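Local atomic coordinates of 50S ribosomal protein L16 arginine hydroxylase (Escherichia coli, PDB entry 4CCL), a protein that catalyses the iron- and 2-oxoglutarate-dependent hydroxylation of an arginine of ribosomal protein uL16 and works as a homodimer. Residues Val131-Gly136 with Arg140-Gly145; Lys19-Leu24 with Pro183-Glu188; Pro124-Tyr129 with Met150-Pro155; Gly59-Ser64 with Leu159-Pro164. One frame throughout, in Å; residues are numbered along the deposited sequence.

Contact 1 (Val131-Gly136 with Arg140-Gly145); sequences VFIIQG and RRWRVG. With SO4 (sulfate ion), chain L.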
loop_
_atom_site.group_PDB
_atom_site.type_symbol
_atom_site.label_atom_id
_atom_site.label_comp_id
_atom_site.label_asym_id
_atom_site.label_seq_id
_atom_site.Cartn_x
_atom_site.Cartn_y
_atom_site.Cartn_z
ATOM N N VAL B 131 27.559 0.325 -9.490
ATOM C CA VAL B 131 27.796 1.215 -10.617
ATOM C C VAL B 131 29.113 0.888 -11.318
ATOM O O VAL B 131 30.084 0.482 -10.675
ATOM C CB VAL B 131 27.762 2.706 -10.181
ATOM C CG1 VAL B 131 28.940 3.043 -9.277
ATOM C CG2 VAL B 131 27.724 3.632 -11.395
ATOM N N PHE B 132 29.132 1.033 -12.639
ATOM C CA PHE B 132 30.381 0.977 -13.387
ATOM C C PHE B 132 30.676 2.376 -13.904
ATOM O O PHE B 132 29.877 2.945 -14.643
ATOM C CB PHE B 132 30.279 0.002 -14.561
ATOM C CG PHE B 132 30.263 -1.444 -14.155
ATOM C CD1 PHE B 132 29.072 -2.072 -13.831
ATOM C CD2 PHE B 132 31.437 -2.181 -14.114
ATOM C CE1 PHE B 132 29.053 -3.404 -13.463
ATOM C CE2 PHE B 132 31.424 -3.513 -13.746
ATOM C CZ PHE B 132 30.229 -4.125 -13.421
ATOM N N ILE B 133 31.812 2.944 -13.516
ATOM C CA ILE B 133 32.140 4.291 -13.962
ATOM C C ILE B 133 33.236 4.263 -15.023
ATOM O O ILE B 133 34.392 3.954 -14.740
ATOM C CB ILE B 133 32.550 5.199 -12.792
ATOM C CG1 ILE B 133 31.453 5.206 -11.724
ATOM C CG2 ILE B 133 32.826 6.605 -13.291
ATOM C CD1 ILE B 133 31.834 5.926 -10.442
ATOM N N ILE B 134 32.849 4.599 -16.248
ATOM C CA ILE B 134 33.725 4.522 -17.407
ATOM C C ILE B 134 34.360 5.873 -17.701
ATOM O O ILE B 134 33.661 6.866 -17.906
ATOM C CB ILE B 134 32.938 4.079 -18.657
ATOM C CG1 ILE B 134 32.183 2.777 -18.383
ATOM C CG2 ILE B 134 33.867 3.924 -19.852
ATOM C CD1 ILE B 134 31.091 2.479 -19.393
ATOM N N GLN B 135 35.687 5.906 -17.728
ATOM C CA GLN B 135 36.402 7.125 -18.077
ATOM C C GLN B 135 36.384 7.354 -19.584
ATOM O O GLN B 135 36.769 6.479 -20.361
ATOM C CB GLN B 135 37.843 7.080 -17.568
ATOM C CG GLN B 135 38.667 8.312 -17.931
ATOM C CD GLN B 135 38.179 9.570 -17.237
ATOM O OE1 GLN B 135 37.916 9.567 -16.034
ATOM N NE2 GLN B 135 38.049 10.653 -17.995
ATOM N N GLY B 136 35.924 8.536 -19.979
ATOM C CA GLY B 136 35.932 8.975 -21.363
ATOM C C GLY B 136 37.123 9.881 -21.609
ATOM O O GLY B 136 38.192 9.673 -21.033
ATOM N N ARG B 140 40.298 11.877 -14.575
ATOM C CA ARG B 140 39.772 12.199 -13.257
ATOM C C ARG B 140 40.504 11.414 -12.189
ATOM O O ARG B 140 40.988 10.307 -12.430
ATOM C CB ARG B 140 38.279 11.887 -13.162
ATOM C CG ARG B 140 37.444 12.518 -14.246
ATOM C CD ARG B 140 35.967 12.352 -13.977
ATOM N NE ARG B 140 35.454 13.375 -13.072
ATOM C CZ ARG B 140 34.285 13.295 -12.448
ATOM N NH1 ARG B 140 33.513 12.229 -12.618
ATOM N NH2 ARG B 140 33.889 14.274 -11.646
ATOM N N ARG B 141 40.588 12.005 -11.005
ATOM C CA ARG B 141 41.052 11.294 -9.834
ATOM C C ARG B 141 39.836 10.702 -9.146
ATOM O O ARG B 141 38.906 11.428 -8.786
ATOM C CB ARG B 141 41.788 12.236 -8.887
ATOM C CG ARG B 141 42.301 11.570 -7.622
ATOM C CD ARG B 141 42.939 12.598 -6.708
ATOM N NE ARG B 141 43.455 12.011 -5.476
ATOM C CZ ARG B 141 43.982 12.720 -4.484
ATOM N NH1 ARG B 141 44.057 14.039 -4.583
ATOM N NH2 ARG B 141 44.430 12.113 -3.394
ATOM N N TRP B 142 39.841 9.383 -9.000
ATOM C CA TRP B 142 38.793 8.661 -8.297
ATOM C C TRP B 142 39.318 8.035 -7.012
ATOM O O TRP B 142 40.414 7.455 -6.973
ATOM C CB TRP B 142 38.158 7.593 -9.191
ATOM C CG TRP B 142 37.043 8.127 -10.025
ATOM C CD1 TRP B 142 37.089 8.442 -11.346
ATOM C CD2 TRP B 142 35.708 8.427 -9.573
ATOM N NE1 TRP B 142 35.863 8.913 -11.756
ATOM C CE2 TRP B 142 35.016 8.916 -10.711
ATOM C CE3 TRP B 142 35.054 8.330 -8.355
ATOM C CZ2 TRP B 142 33.674 9.303 -10.620
ATOM C CZ3 TRP B 142 33.726 8.718 -8.283
ATOM C CH2 TRP B 142 33.052 9.200 -9.413
ATOM N N ARG B 143 38.511 8.171 -5.968
ATOM C CA ARG B 143 38.826 7.679 -4.642
ATOM C C ARG B 143 37.645 6.887 -4.091
ATOM O O ARG B 143 36.498 7.318 -4.189
ATOM C CB ARG B 143 39.173 8.840 -3.707
ATOM C CG ARG B 143 40.400 9.637 -4.140
ATOM C CD ARG B 143 40.669 10.827 -3.228
ATOM N NE ARG B 143 41.022 10.414 -1.874
ATOM C CZ ARG B 143 40.204 10.492 -0.829
ATOM N NH1 ARG B 143 38.979 10.977 -0.979
ATOM N NH2 ARG B 143 40.612 10.088 0.366
ATOM N N VAL B 144 37.933 5.715 -3.536
ATOM C CA VAL B 144 36.915 4.893 -2.901
ATOM C C VAL B 144 37.391 4.482 -1.514
ATOM O O VAL B 144 38.514 3.996 -1.356
ATOM C CB VAL B 144 36.617 3.618 -3.715
ATOM C CG1 VAL B 144 35.386 2.918 -3.158
ATOM C CG2 VAL B 144 36.420 3.953 -5.186
ATOM N N GLY B 145 36.539 4.678 -0.512
ATOM C CA GLY B 145 36.877 4.299 0.845
ATOM C C GLY B 145 36.303 2.949 1.219
ATOM O O GLY B 145 35.498 2.378 0.481
HETATM S S SO4 L . 30.149 11.524 -11.461
HETATM O O1 SO4 L . 30.363 10.873 -12.750
HETATM O O2 SO4 L . 29.492 10.599 -10.541
HETATM O O3 SO4 L . 31.432 11.918 -10.889
HETATM O O4 SO4 L . 29.312 12.702 -11.662
#
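Arg140 NH1 holds two acceptors: it donates to sulfate O3 over 2.7 Å with an N-H...O angle of 161°, and to Asn197 OD1. The ion meets the guanidinium at its edge, near its plane, and a further bond from Ser114 OG holds it. Arg140 gets there by a bend about CG-CD (chi3 84°) that turns the otherwise extended chain back alongside Trp142. The sulfate reaches the indole too, its O3 lying 3.5 Å from Trp142 CZ2.

Trp142 faces the other strand with its six-membered ring. Ile133 CD1 sits over that ring as a CH-pi contact, 4.0 Å from the centroid and 24° off the normal, and 3.6 Å from Trp142 CH2. Ile133 CG2 adds a flanking contact, 3.9 Å from Trp142 CZ2. The indole N-H goes to Asn197 OD1, so Trp142 and Arg140 share this acceptor. Replacing Trp142 by an alanine would probably leave Ile133 CD1 without the ring it rests on and Asn197 OD1 with one donor fewer. Gln135 belongs to the same cluster: its OE1 lies 3.5 Å from Arg140 CG and accepts from Asn197 ND2, while its NE2 bonds Gly136 O at 3.2 Å from above the carbonyl plane.

No hydrogen bond crosses directly between the segments. Strands 131-135 and 140-145 belong to different sheets and pack through their side chains, as in the double-stranded beta-helix of JmjC oxygenases. The sulfate at Arg140, an inferred substrate-binding residue, is consistent with a 2-oxoglutarate carboxylate pocket.

Contact 2 (Lys19-Leu24 with Pro183-Glu188); sequences KRPVVL and PGFPHE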
loop_
_atom_site.group_PDB
_atom_site.type_symbol
_atom_site.label_atom_id
_atom_site.label_comp_id
_atom_site.label_asym_id
_atom_site.label_seq_id
_atom_site.Cartn_x
_atom_site.Cartn_y
_atom_site.Cartn_z
ATOM N N LYS B 19 30.504 -7.232 -3.845
ATOM C CA LYS B 19 31.446 -7.515 -2.766
ATOM C C LYS B 19 32.482 -6.411 -2.579
ATOM O O LYS B 19 32.468 -5.697 -1.578
ATOM C CB LYS B 19 32.147 -8.854 -3.007
ATOM C CG LYS B 19 31.196 -10.014 -3.233
ATOM C CD LYS B 19 31.939 -11.297 -3.544
ATOM C CE LYS B 19 31.001 -12.333 -4.145
ATOM N NZ LYS B 19 30.542 -11.923 -5.505
ATOM N N ARG B 20 33.377 -6.278 -3.556
ATOM C CA ARG B 20 34.497 -5.346 -3.470
ATOM C C ARG B 20 34.606 -4.518 -4.740
ATOM O O ARG B 20 34.313 -5.006 -5.833
ATOM C CB ARG B 20 35.808 -6.110 -3.266
ATOM C CG ARG B 20 35.797 -7.090 -2.104
ATOM C CD ARG B 20 35.559 -6.383 -0.782
ATOM N NE ARG B 20 36.650 -5.477 -0.438
ATOM C CZ ARG B 20 36.619 -4.632 0.588
ATOM N NH1 ARG B 20 35.550 -4.575 1.370
ATOM N NH2 ARG B 20 37.655 -3.843 0.833
ATOM N N PRO B 21 35.033 -3.254 -4.603
ATOM C CA PRO B 21 35.262 -2.408 -5.774
ATOM C C PRO B 21 36.563 -2.730 -6.499
ATOM O O PRO B 21 37.506 -3.234 -5.890
ATOM C CB PRO B 21 35.330 -1.000 -5.177
ATOM C CG PRO B 21 35.820 -1.207 -3.797
ATOM C CD PRO B 21 35.214 -2.512 -3.343
ATOM N N VAL B 22 36.605 -2.443 -7.797
ATOM C CA VAL B 22 37.843 -2.596 -8.555
ATOM C C VAL B 22 38.027 -1.474 -9.559
ATOM O O VAL B 22 37.066 -0.835 -9.978
ATOM C CB VAL B 22 37.909 -3.929 -9.340
ATOM C CG1 VAL B 22 39.111 -4.748 -8.900
ATOM C CG2 VAL B 22 36.618 -4.715 -9.207
ATOM N N VAL B 23 39.277 -1.231 -9.932
ATOM C CA VAL B 23 39.564 -0.437 -11.111
ATOM C C VAL B 23 39.907 -1.418 -12.214
ATOM O O VAL B 23 40.866 -2.181 -12.099
ATOM C CB VAL B 23 40.748 0.517 -10.903
ATOM C CG1 VAL B 23 41.080 1.231 -12.205
ATOM C CG2 VAL B 23 40.434 1.519 -9.809
ATOM N N LEU B 24 39.119 -1.410 -13.280
ATOM C CA LEU B 24 39.403 -2.276 -14.406
ATOM C C LEU B 24 40.089 -1.404 -15.439
ATOM O O LEU B 24 39.462 -0.544 -16.059
ATOM C CB LEU B 24 38.103 -2.850 -14.967
ATOM C CG LEU B 24 37.151 -3.469 -13.938
ATOM C CD1 LEU B 24 35.761 -3.647 -14.522
ATOM C CD2 LEU B 24 37.690 -4.799 -13.421
ATOM N N PRO B 183 27.416 -1.224 -3.764
ATOM C CA PRO B 183 26.733 -0.290 -2.861
ATOM C C PRO B 183 27.329 -0.290 -1.457
ATOM O O PRO B 183 27.724 -1.340 -0.956
ATOM C CB PRO B 183 25.300 -0.829 -2.819
ATOM C CG PRO B 183 25.415 -2.258 -3.217
ATOM C CD PRO B 183 26.514 -2.289 -4.231
ATOM N N GLY B 184 27.391 0.882 -0.834
ATOM C CA GLY B 184 27.887 0.990 0.524
ATOM C C GLY B 184 29.303 1.528 0.628
ATOM O O GLY B 184 29.775 1.841 1.723
ATOM N N PHE B 185 29.985 1.636 -0.508
ATOM C CA PHE B 185 31.354 2.140 -0.523
ATOM C C PHE B 185 31.386 3.619 -0.876
ATOM O O PHE B 185 30.997 4.005 -1.976
ATOM C CB PHE B 185 32.214 1.347 -1.513
ATOM C CG PHE B 185 32.507 -0.057 -1.070
ATOM C CD1 PHE B 185 31.574 -1.062 -1.255
ATOM C CD2 PHE B 185 33.715 -0.372 -0.466
ATOM C CE1 PHE B 185 31.836 -2.356 -0.849
ATOM C CE2 PHE B 185 33.984 -1.667 -0.056
ATOM C CZ PHE B 185 33.043 -2.660 -0.249
ATOM N N PRO B 186 31.851 4.457 0.061
ATOM C CA PRO B 186 31.940 5.893 -0.208
ATOM C C PRO B 186 32.951 6.168 -1.305
ATOM O O PRO B 186 34.037 5.587 -1.311
ATOM C CB PRO B 186 32.424 6.472 1.123
ATOM C CG PRO B 186 33.118 5.345 1.792
ATOM C CD PRO B 186 32.362 4.111 1.397
ATOM N N HIS B 187 32.587 7.041 -2.233
ATOM C CA HIS B 187 33.472 7.369 -3.335
ATOM C C HIS B 187 33.353 8.832 -3.724
ATOM O O HIS B 187 32.320 9.468 -3.515
ATOM C CB HIS B 187 33.187 6.473 -4.540
ATOM C CG HIS B 187 31.752 6.466 -4.957
ATOM N ND1 HIS B 187 30.823 5.610 -4.412
ATOM C CD2 HIS B 187 31.085 7.213 -5.871
ATOM C CE1 HIS B 187 29.643 5.826 -4.968
ATOM N NE2 HIS B 187 29.777 6.797 -5.857
ATOM N N GLU B 188 34.431 9.362 -4.282
ATOM C CA GLU B 188 34.464 10.735 -4.739
ATOM C C GLU B 188 35.392 10.779 -5.930
ATOM O O GLU B 188 36.382 10.063 -5.967
ATOM C CB GLU B 188 35.010 11.642 -3.641
ATOM C CG GLU B 188 35.187 13.089 -4.063
ATOM C CD GLU B 188 35.756 13.956 -2.961
ATOM O OE1 GLU B 188 36.443 13.415 -2.070
ATOM O OE2 GLU B 188 35.509 15.180 -2.986
#
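The chain of Lys19-Pro21 passes Phe185 with the CA atoms of Pro21 and Phe185 8.0 Å apart, and no hydrogen bond joins the two segments. The gap is filled by the Phe185 ring, which meets three successive residues. Pro21 CD lies over one face, 3.8 Å from the centroid and 19° off the normal, in a CH-pi contact. Arg20 NH1 comes to the ring edge instead, 3.5 Å from Phe185 CZ, with guanidinium and ring planes 77° apart. Bends at chi2 and chi3 curl the arginine back to that edge, where Glu146 pairs with it in a salt bridge. Lys19 O approaches Phe185 CZ at 3.4 Å. An alanine in place of Phe185 would probably open a gap beneath Pro21 and set the Arg20 guanidinium freer to turn.

Behind the ring, Phe185 O accepts from His187 ND1 at 2.9 Å, in the carbonyl plane, which fixes the rotation of this iron-binding imidazole. Chemically, then, the contact is dispersion and CH-pi packing: the guanidinium sits at the ring edge, not over the pi face, and its salt bridge to Glu146 probably offsets the charge, while the phenylalanine backbone supplies the polar link to the metal site.

Contact 3 (Pro124-Tyr129 with Met150-Pro155); sequences PHLDQY and MKQHCP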
loop_
_atom_site.group_PDB
_atom_site.type_symbol
_atom_site.label_atom_id
_atom_site.label_comp_id
_atom_site.label_asym_id
_atom_site.label_seq_id
_atom_site.Cartn_x
_atom_site.Cartn_y
_atom_site.Cartn_z
ATOM N N PRO B 124 32.154 13.737 -2.168
ATOM C CA PRO B 124 32.105 12.352 -1.684
ATOM C C PRO B 124 30.669 11.915 -1.425
ATOM O O PRO B 124 29.894 12.707 -0.897
ATOM C CB PRO B 124 32.879 12.402 -0.356
ATOM C CG PRO B 124 33.290 13.842 -0.150
ATOM C CD PRO B 124 32.480 14.682 -1.090
ATOM N N HIS B 125 30.320 10.680 -1.777
ATOM C CA HIS B 125 28.951 10.208 -1.573
ATOM C C HIS B 125 28.793 8.688 -1.528
ATOM O O HIS B 125 29.667 7.942 -1.971
ATOM C CB HIS B 125 28.007 10.810 -2.620
ATOM C CG HIS B 125 28.328 10.411 -4.026
ATOM N ND1 HIS B 125 27.469 9.662 -4.800
ATOM C CD2 HIS B 125 29.416 10.654 -4.796
ATOM C CE1 HIS B 125 28.012 9.462 -5.989
ATOM N NE2 HIS B 125 29.191 10.053 -6.012
ATOM N N LEU B 126 27.657 8.250 -0.995
ATOM C CA LEU B 126 27.289 6.841 -0.955
ATOM C C LEU B 126 26.153 6.568 -1.936
ATOM O O LEU B 126 25.313 7.435 -2.179
ATOM C CB LEU B 126 26.845 6.448 0.458
ATOM C CG LEU B 126 27.944 6.013 1.427
ATOM C CD1 LEU B 126 27.364 5.666 2.783
ATOM C CD2 LEU B 126 28.679 4.828 0.853
ATOM N N ASP B 127 26.140 5.369 -2.507
ATOM C CA ASP B 127 25.022 4.921 -3.330
ATOM C C ASP B 127 24.440 3.659 -2.716
ATOM O O ASP B 127 25.120 2.960 -1.967
ATOM C CB ASP B 127 25.472 4.635 -4.766
ATOM C CG ASP B 127 25.721 5.897 -5.566
ATOM O OD1 ASP B 127 25.346 6.989 -5.092
ATOM O OD2 ASP B 127 26.282 5.792 -6.679
ATOM N N GLN B 128 23.177 3.374 -3.010
ATOM C CA GLN B 128 22.580 2.106 -2.599
ATOM C C GLN B 128 22.661 1.067 -3.709
ATOM O O GLN B 128 22.142 -0.041 -3.576
ATOM C CB GLN B 128 21.136 2.282 -2.121
ATOM C CG GLN B 128 21.014 2.859 -0.718
ATOM C CD GLN B 128 21.854 2.109 0.305
ATOM O OE1 GLN B 128 22.500 2.721 1.156
ATOM N NE2 GLN B 128 21.844 0.781 0.231
ATOM N N TYR B 129 23.313 1.430 -4.808
ATOM C CA TYR B 129 23.361 0.557 -5.973
ATOM C C TYR B 129 24.768 0.364 -6.533
ATOM O O TYR B 129 25.664 1.178 -6.298
ATOM C CB TYR B 129 22.449 1.109 -7.065
ATOM C CG TYR B 129 21.079 1.508 -6.565
ATOM C CD1 TYR B 129 20.079 0.560 -6.396
ATOM C CD2 TYR B 129 20.790 2.832 -6.255
ATOM C CE1 TYR B 129 18.826 0.921 -5.935
ATOM C CE2 TYR B 129 19.545 3.202 -5.796
ATOM C CZ TYR B 129 18.566 2.244 -5.636
ATOM O OH TYR B 129 17.325 2.615 -5.179
HETATM N N MSE B 150 28.516 5.532 8.096
HETATM C CA MSE B 150 28.878 6.942 8.205
HETATM C C MSE B 150 27.680 7.861 7.982
HETATM O O MSE B 150 26.807 7.578 7.161
HETATM C CB MSE B 150 30.013 7.283 7.234
HETATM C CG MSE B 150 29.812 6.765 5.820
HETATM SE SE MSE B 150 31.365 7.102 4.688
HETATM C CE MSE B 150 32.732 6.212 5.760
ATOM N N LYS B 151 27.651 8.966 8.720
ATOM C CA LYS B 151 26.537 9.904 8.667
ATOM C C LYS B 151 26.542 10.727 7.381
ATOM O O LYS B 151 27.557 11.312 7.009
ATOM C CB LYS B 151 26.572 10.836 9.881
ATOM N N GLN B 152 25.399 10.765 6.704
ATOM C CA GLN B 152 25.257 11.573 5.499
ATOM C C GLN B 152 24.899 13.017 5.846
ATOM O O GLN B 152 24.016 13.263 6.662
ATOM C CB GLN B 152 24.203 10.974 4.561
ATOM C CG GLN B 152 24.637 9.679 3.884
ATOM C CD GLN B 152 23.782 9.328 2.684
ATOM O OE1 GLN B 152 22.566 9.518 2.695
ATOM N NE2 GLN B 152 24.417 8.822 1.633
ATOM N N HIS B 153 25.578 13.971 5.218
ATOM C CA HIS B 153 25.333 15.385 5.488
ATOM C C HIS B 153 24.948 16.121 4.208
ATOM O O HIS B 153 25.143 15.609 3.099
ATOM C CB HIS B 153 26.535 16.040 6.195
ATOM C CG HIS B 153 27.604 16.544 5.268
ATOM N ND1 HIS B 153 28.838 15.946 5.155
ATOM C CD2 HIS B 153 27.629 17.618 4.442
ATOM C CE1 HIS B 153 29.572 16.614 4.280
ATOM N NE2 HIS B 153 28.860 17.632 3.833
ATOM N N CYS B 154 24.374 17.309 4.364
ATOM C CA CYS B 154 23.810 18.028 3.225
ATOM C C CYS B 154 24.350 19.464 3.069
ATOM O O CYS B 154 23.849 20.392 3.708
ATOM C CB CYS B 154 22.275 18.043 3.319
ATOM S SG CYS B 154 21.482 16.423 3.261
ATOM N N PRO B 155 25.416 19.637 2.256
ATOM C CA PRO B 155 25.977 20.952 1.900
ATOM C C PRO B 155 24.948 21.768 1.130
ATOM O O PRO B 155 24.991 22.999 1.094
ATOM C CB PRO B 155 27.148 20.601 0.963
ATOM C CG PRO B 155 27.385 19.139 1.159
ATOM C CD PRO B 155 26.070 18.548 1.518
#
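This is a small surface contact of Leu126 with selenomethionine Met150 and Gln152, burying 140 Å² in all; it joins the metal-binding loop between strands 108-116 and 131-135 to the segment that follows strand 140-145. No hydrogen bond crosses it, and Met150 and Gln152 meet different parts of the leucine.

Met150 takes the branch end: its CG lies 4.1 Å from Leu126 CD1, an apolar touch between side chains that run obliquely to each other. The first torsion of Met150 (chi1 47°) sets CG between the backbone N and the carbonyl carbon, and this brings the methylene to the leucine, while a bend at chi3 turns the methyl end. Both side chains also rest on Pro186, which widens the apolar patch.

Gln152 takes the base of the side chain. Extended beyond CG, it presents NE2 to Leu126 CB at 3.6 Å. The same NE2 stays 4.2 Å from Leu126 O, too far for a hydrogen bond, so the amide here works by van der Waals contact.

The leucine sits between the two iron ligands of the His-X-Asp motif, His125 and Asp127. Their own side-chain link is weak, His125 ND1 to Asp127 OD1 at 3.4 Å and 129°. The His125 ring also meets that of His187, the third ligand, edge-to-face. On the same loop, Gln128 packs on Tyr227 of the second subunit.

Lacking a polar bond across it, the contact rests on van der Waals packing, part apolar (Met150) and part with an amide nitrogen (Gln152), so that the leucine, which probably helps bind substrate, is met here by non-directional forces.

Contact 4 (Gly59-Ser64 with Leu159-Pro164); sequences GKWQVS and LLQVDP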
loop_
_atom_site.group_PDB
_atom_site.type_symbol
_atom_site.label_atom_id
_atom_site.label_comp_id
_atom_site.label_asym_id
_atom_site.label_seq_id
_atom_site.Cartn_x
_atom_site.Cartn_y
_atom_site.Cartn_z
ATOM N N GLY B 59 34.359 26.274 0.294
ATOM C CA GLY B 59 33.461 25.415 1.046
ATOM C C GLY B 59 32.041 25.280 0.505
ATOM O O GLY B 59 31.401 24.248 0.712
ATOM N N LYS B 60 31.542 26.302 -0.189
ATOM C CA LYS B 60 30.124 26.351 -0.563
ATOM C C LYS B 60 29.747 25.522 -1.797
ATOM O O LYS B 60 30.410 25.590 -2.832
ATOM C CB LYS B 60 29.673 27.802 -0.758
ATOM N N TRP B 61 28.664 24.754 -1.677
ATOM C CA TRP B 61 28.152 23.940 -2.779
ATOM C C TRP B 61 26.819 24.463 -3.318
ATOM O O TRP B 61 25.898 24.756 -2.554
ATOM C CB TRP B 61 28.001 22.478 -2.347
ATOM C CG TRP B 61 29.307 21.775 -2.122
ATOM C CD1 TRP B 61 30.093 21.846 -1.011
ATOM C CD2 TRP B 61 29.973 20.888 -3.027
ATOM N NE1 TRP B 61 31.211 21.063 -1.168
ATOM C CE2 TRP B 61 31.161 20.462 -2.402
ATOM C CE3 TRP B 61 29.684 20.414 -4.312
ATOM C CZ2 TRP B 61 32.057 19.586 -3.008
ATOM C CZ3 TRP B 61 30.575 19.542 -4.915
ATOM C CH2 TRP B 61 31.746 19.139 -4.264
ATOM N N GLN B 62 26.726 24.570 -4.640
ATOM C CA GLN B 62 25.510 25.028 -5.301
ATOM C C GLN B 62 25.024 24.009 -6.329
ATOM O O GLN B 62 25.777 23.586 -7.213
ATOM C CB GLN B 62 25.740 26.382 -5.973
ATOM N N VAL B 63 23.760 23.620 -6.196
ATOM C CA VAL B 63 23.138 22.660 -7.098
ATOM C C VAL B 63 21.963 23.290 -7.836
ATOM O O VAL B 63 21.017 23.773 -7.215
ATOM C CB VAL B 63 22.652 21.408 -6.341
ATOM C CG1 VAL B 63 21.811 20.524 -7.251
ATOM C CG2 VAL B 63 23.838 20.639 -5.787
ATOM N N SER B 64 22.033 23.285 -9.163
ATOM C CA SER B 64 20.973 23.853 -9.987
ATOM C C SER B 64 20.362 22.794 -10.897
ATOM O O SER B 64 21.078 22.094 -11.597
ATOM C CB SER B 64 21.518 25.007 -10.827
ATOM O OG SER B 64 20.630 25.332 -11.881
ATOM N N LEU B 159 21.667 17.923 -2.458
ATOM C CA LEU B 159 22.942 17.261 -2.698
ATOM C C LEU B 159 23.412 16.459 -1.480
ATOM O O LEU B 159 23.628 17.021 -0.405
ATOM C CB LEU B 159 23.974 18.321 -3.096
ATOM C CG LEU B 159 25.406 17.997 -3.527
ATOM C CD1 LEU B 159 26.350 18.012 -2.335
ATOM C CD2 LEU B 159 25.484 16.687 -4.295
ATOM N N LEU B 160 23.580 15.149 -1.659
ATOM C CA LEU B 160 23.990 14.261 -0.569
ATOM C C LEU B 160 25.491 13.999 -0.552
ATOM O O LEU B 160 26.092 13.700 -1.586
ATOM C CB LEU B 160 23.253 12.921 -0.647
ATOM C CG LEU B 160 22.035 12.720 0.257
ATOM C CD1 LEU B 160 22.374 13.014 1.717
ATOM C CD2 LEU B 160 20.877 13.578 -0.219
ATOM N N GLN B 161 26.084 14.095 0.633
ATOM C CA GLN B 161 27.509 13.847 0.803
ATOM C C GLN B 161 27.821 13.157 2.126
ATOM O O GLN B 161 26.986 13.109 3.028
ATOM C CB GLN B 161 28.305 15.151 0.708
ATOM C CG GLN B 161 28.487 15.674 -0.703
ATOM C CD GLN B 161 29.386 16.895 -0.763
ATOM O OE1 GLN B 161 29.903 17.348 0.256
ATOM N NE2 GLN B 161 29.581 17.431 -1.963
ATOM N N VAL B 162 29.030 12.617 2.226
ATOM C CA VAL B 162 29.520 12.083 3.487
ATOM C C VAL B 162 30.755 12.865 3.912
ATOM O O VAL B 162 31.214 13.753 3.194
ATOM C CB VAL B 162 29.894 10.593 3.363
ATOM C CG1 VAL B 162 28.673 9.763 3.012
ATOM C CG2 VAL B 162 30.990 10.404 2.321
ATOM N N ASP B 163 31.299 12.524 5.075
ATOM C CA ASP B 163 32.532 13.143 5.539
ATOM C C ASP B 163 33.693 12.558 4.741
ATOM O O ASP B 163 33.587 11.442 4.230
ATOM C CB ASP B 163 32.720 12.901 7.041
ATOM C CG ASP B 163 31.565 13.439 7.866
ATOM O OD1 ASP B 163 30.807 14.289 7.351
ATOM O OD2 ASP B 163 31.412 13.007 9.028
ATOM N N PRO B 164 34.800 13.312 4.613
ATOM C CA PRO B 164 35.957 12.794 3.874
ATOM C C PRO B 164 36.449 11.477 4.460
ATOM O O PRO B 164 36.376 11.270 5.671
ATOM C CB PRO B 164 37.015 13.892 4.053
ATOM C CG PRO B 164 36.548 14.707 5.218
ATOM C CD PRO B 164 35.052 14.661 5.144
#
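The Trp61 indole and the Gln161 amide meet with their planes 89° apart, the amide standing upright over one face of the ring. Gln161 NE2 hangs 3.3 Å above the ring plane, over its centre, and is 3.4 Å from both Trp61 CZ2 and Trp61 CE2. Around the rest of the indole, the His56 ring meets it at about 30° between planes, and Pro155 and Val54 pack against it. The contact belongs to the double-stranded beta-helix (cupin-type) fold, where strand 60-65 forms one border of the eight-stranded sheet and the short, weakly bonded strand 159-161 packs on it through side chains.

Gln161 reaches the indole because its chain is extended beyond CG (chi2 -175°), with CG beside the backbone N. Its amide is held from a second side: NE2 donates to Val122 O, so the nitrogen over the indole has its hydrogen-bond acceptor in the backbone, and its contact with Trp61 is close packing over the ring face. Pro124 and Pro155 also touch this side chain, whose nearest atoms come within about 5 Å of the side chain of the iron ligand His125.

Two residues further along the strand, the second pairing is purely apolar. Here the backbones draw together, with Val63 CA 7.0 Å from Leu159 CA, and the side chains cross at about a right angle. Val63 turns one methyl inward, CG2, which meets the leucine at its root: 3.6 Å from Leu159 CB and 3.8 Å from Leu159 CG.

How the contacts relate
The contacts surround one oxygenase core; contacts 2 and 3 hold its iron ligands. Contacts 1 and 2, with centres 9 Å apart, share a sheet through the adjacent strands 140-145 and 187-191, where Gly145 N lies 2.8 Å from Pro186 O. Contact 2 joins contact 3 through His187 O and His125 N, 2.9 Å apart, which links two iron ligands through their backbones. Contact 3 continues into contact 4, 10 Å away between centres, with His153 N 2.7 Å from Gln161 O. Contacts 1 and 4 do not touch; their nearest atoms are about 6 Å apart. Contact 1 holds the sulfate pocket.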